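Local atomic coordinates of uncharacterized protein (Kribbella flavida, PDB entry 4LMI), a protein that is of uncharacterized function but belongs to the SnoaL-like branch of the NTF2 superfamily and is probably a ketosteroid isomerase-like protein. Residues Asp36-Leu41 / Arg47-Ala52; Arg11-Lys16 / Gly103-Val108; Thr70-Asp75 / Ala79-Asn84. All blocks are in the same frame, centred on the assembly; numbering follows the deposited sequence. Where two conformers were deposited one is given.

Interaction 1 of 3, residues Asp36-Leu41 / Arg47-Ala52; sequences DVRYEL and RITGRA
The beta hairpin of strands 37-41 and 46-49, at one edge of this chain's curved mixed sheet in the NTF2-like fold, brings Arg38 and Arg47 together on one face and Tyr39 and Ile48 on the other. The strands run antiparallel, and Arg47 continues the ladder into a strand of the second subunit. Tyr39 and Ile48 form a hydrogen-bonded pair: Tyr39 N gives a nearly straight bond to Ile48 O at 2.8 Å, and Ile48 N returns one to Tyr39 O. Beyond them Gly50 N bonds to Val37 O, tying the hairpin to the N-cap position of helix 51-59; phi of Gly50 is positive, and at its backbone angles a CB would jam against the carbonyl O of Thr49, which calls for glycine. On the inner face the Tyr39 ring and Ile48 run side by side, with Ile48 CD1 3.7 Å from Tyr39 CD2. Tyr54 and Phe57 of helix 51-59 also meet this ring, whose OH is hydrogen-bonded to Asp110; a buffer molecule, EPE, lies close by, consistent with the pocket that relatives enclose within this fold.

On the other face the guanidinium groups of Arg38 and Arg47 stack, centres 3.5 Å apart and planes at 26°. Arg38 reaches there with CG anti to its N (chi1 172°) and an extended chain, whereas Arg47 bends at chi3 (-64°) to lay NE over the centre of the Arg38 group. The pair gathers at the Glu40 carboxylate, which also accepts from Glu132 N of the second subunit. Arg47 reaches it through a water, 2.7 Å from Glu40 OE2, that accepts from Arg47 NE at 2.8 Å. Arg38 makes a direct salt bridge, NH1 to Glu40 OE2 2.9 Å and almost straight, in the guanidinium plane but on the anti side of the carboxylate and tilted from its plane.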
loop_
_atom_site.group_PDB
_atom_site.type_symbol
_atom_site.label_atom_id
_atom_site.label_comp_id
_atom_site.label_asym_id
_atom_site.label_seq_id
_atom_site.Cartn_x
_atom_site.Cartn_y
_atom_site.Cartn_z
ATOM N N ASP B 36 2.863 -23.364 -1.350
ATOM C CA ASP B 36 1.449 -22.988 -1.428
ATOM C C ASP B 36 1.221 -21.477 -1.381
ATOM O O ASP B 36 0.190 -21.016 -0.880
ATOM C CB ASP B 36 0.647 -23.687 -0.323
ATOM C CG ASP B 36 1.038 -23.229 1.080
ATOM O OD1 ASP B 36 2.018 -22.463 1.234
ATOM O OD2 ASP B 36 0.353 -23.641 2.038
ATOM N N VAL B 37 2.182 -20.711 -1.897
ATOM C CA VAL B 37 2.055 -19.255 -1.955
ATOM C C VAL B 37 0.734 -18.851 -2.616
ATOM O O VAL B 37 0.284 -19.480 -3.584
ATOM C CB VAL B 37 3.268 -18.573 -2.642
ATOM C CG1 VAL B 37 3.411 -19.024 -4.094
ATOM C CG2 VAL B 37 3.162 -17.049 -2.548
ATOM N N ARG B 38 0.109 -17.826 -2.055
ATOM C CA ARG B 38 -1.159 -17.321 -2.561
ATOM C C ARG B 38 -0.998 -15.857 -2.964
ATOM O O ARG B 38 -0.601 -15.022 -2.147
ATOM C CB ARG B 38 -2.255 -17.487 -1.507
ATOM C CG ARG B 38 -3.573 -16.820 -1.877
ATOM C CD ARG B 38 -4.691 -17.262 -0.951
ATOM N NE ARG B 38 -5.771 -16.288 -0.934
ATOM C CZ ARG B 38 -7.038 -16.565 -0.637
ATOM N NH1 ARG B 38 -7.938 -15.592 -0.648
ATOM N NH2 ARG B 38 -7.411 -17.805 -0.345
ATOM N N TYR B 39 -1.297 -15.577 -4.232
ATOM C CA TYR B 39 -1.198 -14.243 -4.821
ATOM C C TYR B 39 -2.587 -13.693 -5.104
ATOM O O TYR B 39 -3.434 -14.392 -5.660
ATOM C CB TYR B 39 -0.417 -14.337 -6.135
ATOM C CG TYR B 39 -0.316 -13.064 -6.952
ATOM C CD1 TYR B 39 0.529 -12.027 -6.562
ATOM C CD2 TYR B 39 -1.025 -12.919 -8.145
ATOM C CE1 TYR B 39 0.655 -10.878 -7.321
ATOM C CE2 TYR B 39 -0.912 -11.765 -8.912
ATOM C CZ TYR B 39 -0.071 -10.751 -8.494
ATOM O OH TYR B 39 0.055 -9.609 -9.243
ATOM N N GLU B 40 -2.818 -12.443 -4.722
ATOM C CA GLU B 40 -4.067 -11.764 -5.041
ATOM C C GLU B 40 -3.789 -10.439 -5.719
ATOM O O GLU B 40 -2.834 -9.736 -5.360
ATOM C CB GLU B 40 -4.869 -11.476 -3.777
ATOM C CG GLU B 40 -5.448 -12.676 -3.048
ATOM C CD GLU B 40 -6.218 -12.229 -1.819
ATOM O OE1 GLU B 40 -5.892 -11.153 -1.286
ATOM O OE2 GLU B 40 -7.144 -12.930 -1.384
ATOM N N LEU B 41 -4.633 -10.118 -6.699
ATOM C CA LEU B 41 -4.750 -8.783 -7.263
ATOM C C LEU B 41 -6.168 -8.312 -6.964
ATOM O O LEU B 41 -7.074 -8.557 -7.767
ATOM C CB LEU B 41 -4.543 -8.829 -8.779
ATOM C CG LEU B 41 -3.142 -8.767 -9.373
ATOM C CD1 LEU B 41 -3.160 -9.271 -10.813
ATOM C CD2 LEU B 41 -2.598 -7.345 -9.306
ATOM N N ARG B 47 -6.815 -14.322 -8.349
ATOM C CA ARG B 47 -5.996 -15.050 -7.395
ATOM C C ARG B 47 -5.178 -16.091 -8.141
ATOM O O ARG B 47 -5.674 -16.723 -9.080
ATOM C CB ARG B 47 -6.871 -15.741 -6.349
ATOM C CG ARG B 47 -6.097 -16.495 -5.272
ATOM C CD ARG B 47 -6.993 -17.488 -4.562
ATOM N NE ARG B 47 -8.068 -16.820 -3.848
ATOM C CZ ARG B 47 -9.143 -17.430 -3.354
ATOM N NH1 ARG B 47 -9.311 -18.743 -3.502
ATOM N NH2 ARG B 47 -10.059 -16.716 -2.720
ATOM N N ILE B 48 -3.926 -16.258 -7.730
ATOM C CA ILE B 48 -3.108 -17.378 -8.194
ATOM C C ILE B 48 -2.661 -18.171 -6.973
ATOM O O ILE B 48 -2.181 -17.586 -5.997
ATOM C CB ILE B 48 -1.884 -16.908 -9.014
ATOM C CG1 ILE B 48 -2.350 -16.130 -10.253
ATOM C CG2 ILE B 48 -1.024 -18.101 -9.419
ATOM C CD1 ILE B 48 -1.269 -15.356 -10.972
ATOM N N THR B 49 -2.836 -19.493 -7.017
ATOM C CA THR B 49 -2.446 -20.350 -5.893
ATOM C C THR B 49 -1.381 -21.364 -6.294
ATOM O O THR B 49 -1.468 -22.002 -7.346
ATOM C CB THR B 49 -3.644 -21.111 -5.281
ATOM O OG1 THR B 49 -4.310 -21.861 -6.299
ATOM C CG2 THR B 49 -4.628 -20.154 -4.627
ATOM N N GLY B 50 -0.379 -21.515 -5.439
ATOM C CA GLY B 50 0.696 -22.465 -5.688
ATOM C C GLY B 50 1.893 -21.806 -6.347
ATOM O O GLY B 50 1.751 -20.930 -7.216
ATOM N N ARG B 51 3.077 -22.238 -5.927
ATOM C CA ARG B 51 4.331 -21.707 -6.445
ATOM C C ARG B 51 4.471 -21.916 -7.954
ATOM O O ARG B 51 4.951 -21.025 -8.657
ATOM C CB ARG B 51 5.513 -22.339 -5.710
ATOM C CG ARG B 51 6.875 -21.855 -6.187
ATOM C CD ARG B 51 7.962 -22.254 -5.212
ATOM N NE ARG B 51 8.152 -23.696 -5.160
ATOM C CZ ARG B 51 8.545 -24.363 -4.077
ATOM N NH1 ARG B 51 8.782 -23.723 -2.934
ATOM N NH2 ARG B 51 8.688 -25.676 -4.134
ATOM N N ALA B 52 4.051 -23.083 -8.445
ATOM C CA ALA B 52 4.198 -23.406 -9.867
ATOM C C ALA B 52 3.452 -22.399 -10.754
ATOM O O ALA B 52 4.040 -21.810 -11.664
ATOM C CB ALA B 52 3.742 -24.831 -10.155
HETATM O O HOH W 1 -8.580 -14.148 -3.355
#

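Interaction 2 of 3, residues Arg11-Lys16 / Gly103-Val108; sequences RALARK and GLVSRV
This is a small apolar helix-on-sheet contact, in which Leu13 of helix 6-22 reaches the turn and first residues of strand 104-111 at Gly103, Leu104 and Val105. Such packing of the N-terminal helix against the curved sheet belongs to the NTF2-like cone. The helix and strand bury just 138 Å² here, and Leu13 supplies most of the helix side.

Leu13 points its CB toward the strand, and with CG anti to the backbone N (chi1 -175°) the isobutyl group extends away from the helix. Both methyls sit near the carbonyl oxygen of Gly103: CD2 of Leu13 is 3.6 Å from Gly103 O, and CD1 of Leu13 is 3.9 Å from the same oxygen. CD2 then runs on over the peptide between the next two residues, lying 3.8 Å from both Leu104 C and Val105 N. Its side-chain partner is Val105, whose CG2 comes within 3.8 Å of Leu13 CD2 and 4.0 Å of Leu13 CG, the two side chains meeting at a slant. The Val105 methyl that touches is the one beside its backbone N; CG1 lies anti to that nitrogen (chi1 172°). Gly103 takes a positive phi of 73° in the turn, a conformation glycine adopts easily. The contact is thus van der Waals throughout, one leucine branch laid against backbone and a single valine methyl.

Around it, Leu13 also touches Val100 and Ala14 touches Leu98, both on strand 90-101, while Tyr17 one helical turn on from Leu13 covers Val105 and Val108. Just past Val105, Ser106 and Arg107 both face Glu99 in a classic beta bulge, and Ser106 is also backbone-bonded to Arg38 of strand 37-41.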
loop_
_atom_site.group_PDB
_atom_site.type_symbol
_atom_site.label_atom_id
_atom_site.label_comp_id
_atom_site.label_asym_id
_atom_site.label_seq_id
_atom_site.Cartn_x
_atom_site.Cartn_y
_atom_site.Cartn_z
ATOM N N ARG B 11 12.220 -8.412 6.633
ATOM C CA ARG B 11 12.837 -7.313 5.885
ATOM C C ARG B 11 13.796 -7.833 4.807
ATOM O O ARG B 11 13.707 -7.431 3.644
ATOM C CB ARG B 11 13.565 -6.335 6.814
ATOM C CG ARG B 11 13.913 -5.009 6.140
ATOM C CD ARG B 11 14.766 -4.096 7.016
ATOM N NE ARG B 11 14.226 -3.967 8.371
ATOM C CZ ARG B 11 13.205 -3.183 8.709
ATOM N NH1 ARG B 11 12.608 -2.429 7.791
ATOM N NH2 ARG B 11 12.778 -3.150 9.970
ATOM N N ALA B 12 14.699 -8.731 5.201
ATOM C CA ALA B 12 15.673 -9.316 4.280
ATOM C C ALA B 12 14.971 -10.097 3.172
ATOM O O ALA B 12 15.366 -10.015 2.000
ATOM C CB ALA B 12 16.655 -10.213 5.034
ATOM N N LEU B 13 13.914 -10.829 3.534
ATOM C CA LEU B 13 13.202 -11.641 2.559
ATOM C C LEU B 13 12.437 -10.784 1.541
ATOM O O LEU B 13 12.467 -11.079 0.344
ATOM C CB LEU B 13 12.280 -12.657 3.248
ATOM C CG LEU B 13 11.564 -13.663 2.335
ATOM C CD1 LEU B 13 12.550 -14.571 1.612
ATOM C CD2 LEU B 13 10.571 -14.494 3.130
ATOM N N ALA B 14 11.772 -9.729 2.014
ATOM C CA ALA B 14 11.061 -8.788 1.127
ATOM C C ALA B 14 12.016 -8.128 0.139
ATOM O O ALA B 14 11.682 -7.958 -1.038
ATOM C CB ALA B 14 10.330 -7.726 1.935
ATOM N N ARG B 15 13.200 -7.748 0.620
ATOM C CA ARG B 15 14.216 -7.162 -0.255
ATOM C C ARG B 15 14.617 -8.152 -1.356
ATOM O O ARG B 15 14.676 -7.783 -2.536
ATOM C CB ARG B 15 15.437 -6.677 0.552
ATOM C CG ARG B 15 16.537 -6.038 -0.289
ATOM C CD ARG B 15 16.079 -4.746 -0.962
ATOM N NE ARG B 15 15.822 -3.684 0.013
ATOM C CZ ARG B 15 15.401 -2.458 -0.288
ATOM N NH1 ARG B 15 15.178 -2.116 -1.554
ATOM N NH2 ARG B 15 15.201 -1.575 0.683
ATOM N N LYS B 16 14.875 -9.401 -0.964
ATOM C CA LYS B 16 15.257 -10.460 -1.903
ATOM C C LYS B 16 14.157 -10.772 -2.917
ATOM O O LYS B 16 14.443 -11.043 -4.087
ATOM C CB LYS B 16 15.658 -11.732 -1.153
ATOM C CG LYS B 16 17.026 -11.655 -0.501
ATOM C CD LYS B 16 17.530 -13.030 -0.091
ATOM C CE LYS B 16 18.808 -12.931 0.728
ATOM N NZ LYS B 16 18.582 -12.274 2.046
ATOM N N GLY B 103 10.141 -18.573 6.942
ATOM C CA GLY B 103 11.193 -18.001 6.097
ATOM C C GLY B 103 10.911 -17.985 4.602
ATOM O O GLY B 103 11.824 -17.780 3.793
ATOM N N LEU B 104 9.652 -18.208 4.236
ATOM C CA LEU B 104 9.218 -18.190 2.841
ATOM C C LEU B 104 8.025 -17.262 2.672
ATOM O O LEU B 104 7.229 -17.086 3.599
ATOM C CB LEU B 104 8.835 -19.603 2.365
ATOM C CG LEU B 104 9.919 -20.690 2.390
ATOM C CD1 LEU B 104 9.324 -22.061 2.099
ATOM C CD2 LEU B 104 11.045 -20.367 1.414
ATOM N N VAL B 105 7.903 -16.683 1.479
ATOM C CA VAL B 105 6.777 -15.813 1.142
ATOM C C VAL B 105 5.525 -16.679 0.973
ATOM O O VAL B 105 5.447 -17.516 0.065
ATOM C CB VAL B 105 7.079 -14.986 -0.129
ATOM C CG1 VAL B 105 5.847 -14.228 -0.615
ATOM C CG2 VAL B 105 8.227 -14.021 0.129
ATOM N N SER B 106 4.556 -16.453 1.856
ATOM C CA SER B 106 3.334 -17.243 1.918
ATOM C C SER B 106 2.151 -16.563 1.218
ATOM O O SER B 106 1.296 -17.232 0.639
ATOM C CB SER B 106 2.997 -17.527 3.382
ATOM O OG SER B 106 1.766 -18.201 3.514
ATOM N N ARG B 107 2.102 -15.234 1.283
ATOM C CA ARG B 107 1.036 -14.460 0.649
ATOM C C ARG B 107 1.622 -13.238 -0.025
ATOM O O ARG B 107 2.550 -12.615 0.505
ATOM C CB ARG B 107 -0.023 -14.032 1.670
ATOM C CG ARG B 107 -0.737 -15.197 2.340
ATOM C CD ARG B 107 -1.815 -14.750 3.308
ATOM N NE ARG B 107 -2.348 -15.906 4.024
ATOM C CZ ARG B 107 -3.428 -16.593 3.656
ATOM N NH1 ARG B 107 -4.122 -16.236 2.581
ATOM N NH2 ARG B 107 -3.821 -17.635 4.373
ATOM N N VAL B 108 1.089 -12.914 -1.198
ATOM C CA VAL B 108 1.448 -11.692 -1.918
ATOM C C VAL B 108 0.133 -11.037 -2.303
ATOM O O VAL B 108 -0.703 -11.672 -2.932
ATOM C CB VAL B 108 2.267 -11.995 -3.203
ATOM C CG1 VAL B 108 2.560 -10.724 -3.997
ATOM C CG2 VAL B 108 3.568 -12.719 -2.875
#

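Interaction 3 of 3, residues Thr70-Asp75 / Ala79-Asn84; sequences TRLLAD and AAVSVN
Thr70, Arg71 and Ser82 turn their polar ends onto one another across the beta hairpin of strands 65-75 and 78-87, at a classic beta bulge in the NTF2-like sheet where Thr70 and Arg71 both face Ser82. Ser82 O accepts a straight bond from Thr70 N at 2.8 Å and only a weak one from Arg71 N. Its side chain joins in: Ser82 OG donates to Thr70 OG1 and receives Arg71 NH1 at 3.0 Å, close to the guanidinium plane and at its edge. The first torsion of Arg71 (chi1 -57°) brings CG, and the extended chain beyond it, alongside Ser82 OG. NH1 has a second mate, a salt bridge to Asp134, and the group makes a cation-pi contact with Phe97 of the second subunit. Replacing Arg71 with an alanine would probably leave the Asp134 carboxylate without this charge partner and take one donor from Ser82 OG.

Farther along, Leu72 and Val81 project side by side on the opposite face, Leu72 CG lying 3.8 Å from Val81 CG2; there Leu72 also touches Arg15 and Val81 touches Phe18 of helix 6-22. Leu73 N bonds almost linearly to Ala80 O, and this pair lies on the face that meets the second subunit. Back at the bulge end the Thr70 and Asn84 side chains cross at about a right angle, with Thr70 CG2 3.6 Å from Asn84 ND2, which bonds to Leu133 O. A water spans the pair, accepting from Thr70 OG1 at 2.6 Å and donating to Asn84 OD1 at 2.9 Å.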
loop_
_atom_site.group_PDB
_atom_site.type_symbol
_atom_site.label_atom_id
_atom_site.label_comp_id
_atom_site.label_asym_id
_atom_site.label_seq_id
_atom_site.Cartn_x
_atom_site.Cartn_y
_atom_site.Cartn_z
ATOM N N THR B 70 10.661 1.862 -3.398
ATOM C CA THR B 70 10.654 3.232 -2.860
ATOM C C THR B 70 10.432 3.271 -1.350
ATOM O O THR B 70 10.926 4.173 -0.663
ATOM C CB THR B 70 9.609 4.120 -3.564
ATOM O OG1 THR B 70 8.345 3.439 -3.606
ATOM C CG2 THR B 70 10.058 4.433 -4.979
ATOM N N ARG B 71 9.676 2.300 -0.843
ATOM C CA ARG B 71 9.499 2.122 0.596
ATOM C C ARG B 71 9.495 0.643 0.885
ATOM O O ARG B 71 9.002 -0.152 0.076
ATOM C CB ARG B 71 8.170 2.701 1.088
ATOM C CG ARG B 71 7.928 4.172 0.803
ATOM C CD ARG B 71 6.545 4.559 1.298
ATOM N NE ARG B 71 6.156 5.911 0.910
ATOM C CZ ARG B 71 5.709 6.265 -0.293
ATOM N NH1 ARG B 71 5.598 5.368 -1.263
ATOM N NH2 ARG B 71 5.375 7.535 -0.527
ATOM N N LEU B 72 10.038 0.272 2.037
ATOM C CA LEU B 72 9.983 -1.114 2.483
ATOM C C LEU B 72 9.803 -1.163 3.996
ATOM O O LEU B 72 10.722 -0.842 4.753
ATOM C CB LEU B 72 11.235 -1.888 2.038
ATOM C CG LEU B 72 11.170 -3.426 2.031
ATOM C CD1 LEU B 72 12.267 -4.010 1.155
ATOM C CD2 LEU B 72 11.243 -4.026 3.434
ATOM N N LEU B 73 8.609 -1.558 4.431
ATOM C CA LEU B 73 8.324 -1.710 5.855
ATOM C C LEU B 73 8.208 -3.182 6.211
ATOM O O LEU B 73 7.614 -3.955 5.459
ATOM C CB LEU B 73 7.032 -0.979 6.236
ATOM C CG LEU B 73 7.048 0.552 6.284
ATOM C CD1 LEU B 73 7.107 1.173 4.892
ATOM C CD2 LEU B 73 5.809 1.038 7.024
ATOM N N ALA B 74 8.790 -3.560 7.347
ATOM C CA ALA B 74 8.679 -4.921 7.882
ATOM C C ALA B 74 8.171 -4.856 9.317
ATOM O O ALA B 74 8.590 -3.995 10.093
ATOM C CB ALA B 74 10.029 -5.629 7.830
ATOM N N ASP B 75 7.267 -5.768 9.661
ATOM C CA ASP B 75 6.615 -5.788 10.969
ATOM C C ASP B 75 6.225 -7.236 11.233
ATOM O O ASP B 75 5.228 -7.721 10.694
ATOM C CB ASP B 75 5.383 -4.870 10.934
ATOM C CG ASP B 75 4.585 -4.854 12.242
ATOM O OD1 ASP B 75 5.000 -5.452 13.263
ATOM O OD2 ASP B 75 3.511 -4.212 12.241
ATOM N N ALA B 79 5.261 -7.564 5.457
ATOM C CA ALA B 79 5.961 -6.470 4.785
ATOM C C ALA B 79 4.989 -5.672 3.924
ATOM O O ALA B 79 4.012 -6.218 3.407
ATOM C CB ALA B 79 7.109 -7.002 3.930
ATOM N N ALA B 80 5.244 -4.373 3.800
ATOM C CA ALA B 80 4.548 -3.540 2.818
ATOM C C ALA B 80 5.616 -2.822 2.018
ATOM O O ALA B 80 6.514 -2.192 2.587
ATOM C CB ALA B 80 3.627 -2.544 3.496
ATOM N N VAL B 81 5.532 -2.931 0.698
ATOM C CA VAL B 81 6.574 -2.411 -0.172
ATOM C C VAL B 81 5.913 -1.599 -1.272
ATOM O O VAL B 81 4.970 -2.066 -1.916
ATOM C CB VAL B 81 7.401 -3.557 -0.800
ATOM C CG1 VAL B 81 8.538 -3.008 -1.654
ATOM C CG2 VAL B 81 7.941 -4.505 0.272
ATOM N N SER B 82 6.378 -0.371 -1.470
ATOM C CA SER B 82 5.961 0.379 -2.643
ATOM C C SER B 82 7.089 0.363 -3.656
ATOM O O SER B 82 8.268 0.367 -3.288
ATOM C CB SER B 82 5.532 1.810 -2.303
ATOM O OG SER B 82 6.600 2.542 -1.739
ATOM N N VAL B 83 6.713 0.308 -4.930
ATOM C CA VAL B 83 7.666 0.321 -6.028
ATOM C C VAL B 83 7.234 1.323 -7.093
ATOM O O VAL B 83 6.030 1.543 -7.309
ATOM C CB VAL B 83 7.845 -1.081 -6.679
ATOM C CG1 VAL B 83 8.353 -2.101 -5.664
ATOM C CG2 VAL B 83 6.544 -1.569 -7.319
ATOM N N ASN B 84 8.216 1.954 -7.732
ATOM C CA ASN B 84 7.972 2.625 -8.998
ATOM C C ASN B 84 8.152 1.620 -10.120
ATOM O O ASN B 84 9.204 1.004 -10.249
ATOM C CB ASN B 84 8.893 3.834 -9.188
ATOM C CG ASN B 84 8.447 5.038 -8.379
ATOM O OD1 ASN B 84 7.281 5.142 -7.971
ATOM N ND2 ASN B 84 9.369 5.959 -8.144
HETATM O O HOH W 2 6.613 4.254 -5.312
#

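How the interactions relate
From the N terminus, helix 6-22 supplies the first half of interaction 2, whose long loop closes only when strand 104-111 arrives, 87 residues on. Both hairpins nest inside that loop, in series and without crossing: interaction 1 closes first, then helix 51-59 leads into strand 65-75, where interaction 3 begins. Interactions 1 and 3 stand near opposite ends of the sheet, about 11 Å apart at their nearest atoms, and both reach the second subunit. Interaction 2 touches each: strand 104-111 pairs with strand 37-41 through Arg38 and Val108, while Ala14 and Arg15 of the helix pack on Ala79 and Leu72 of the other hairpin.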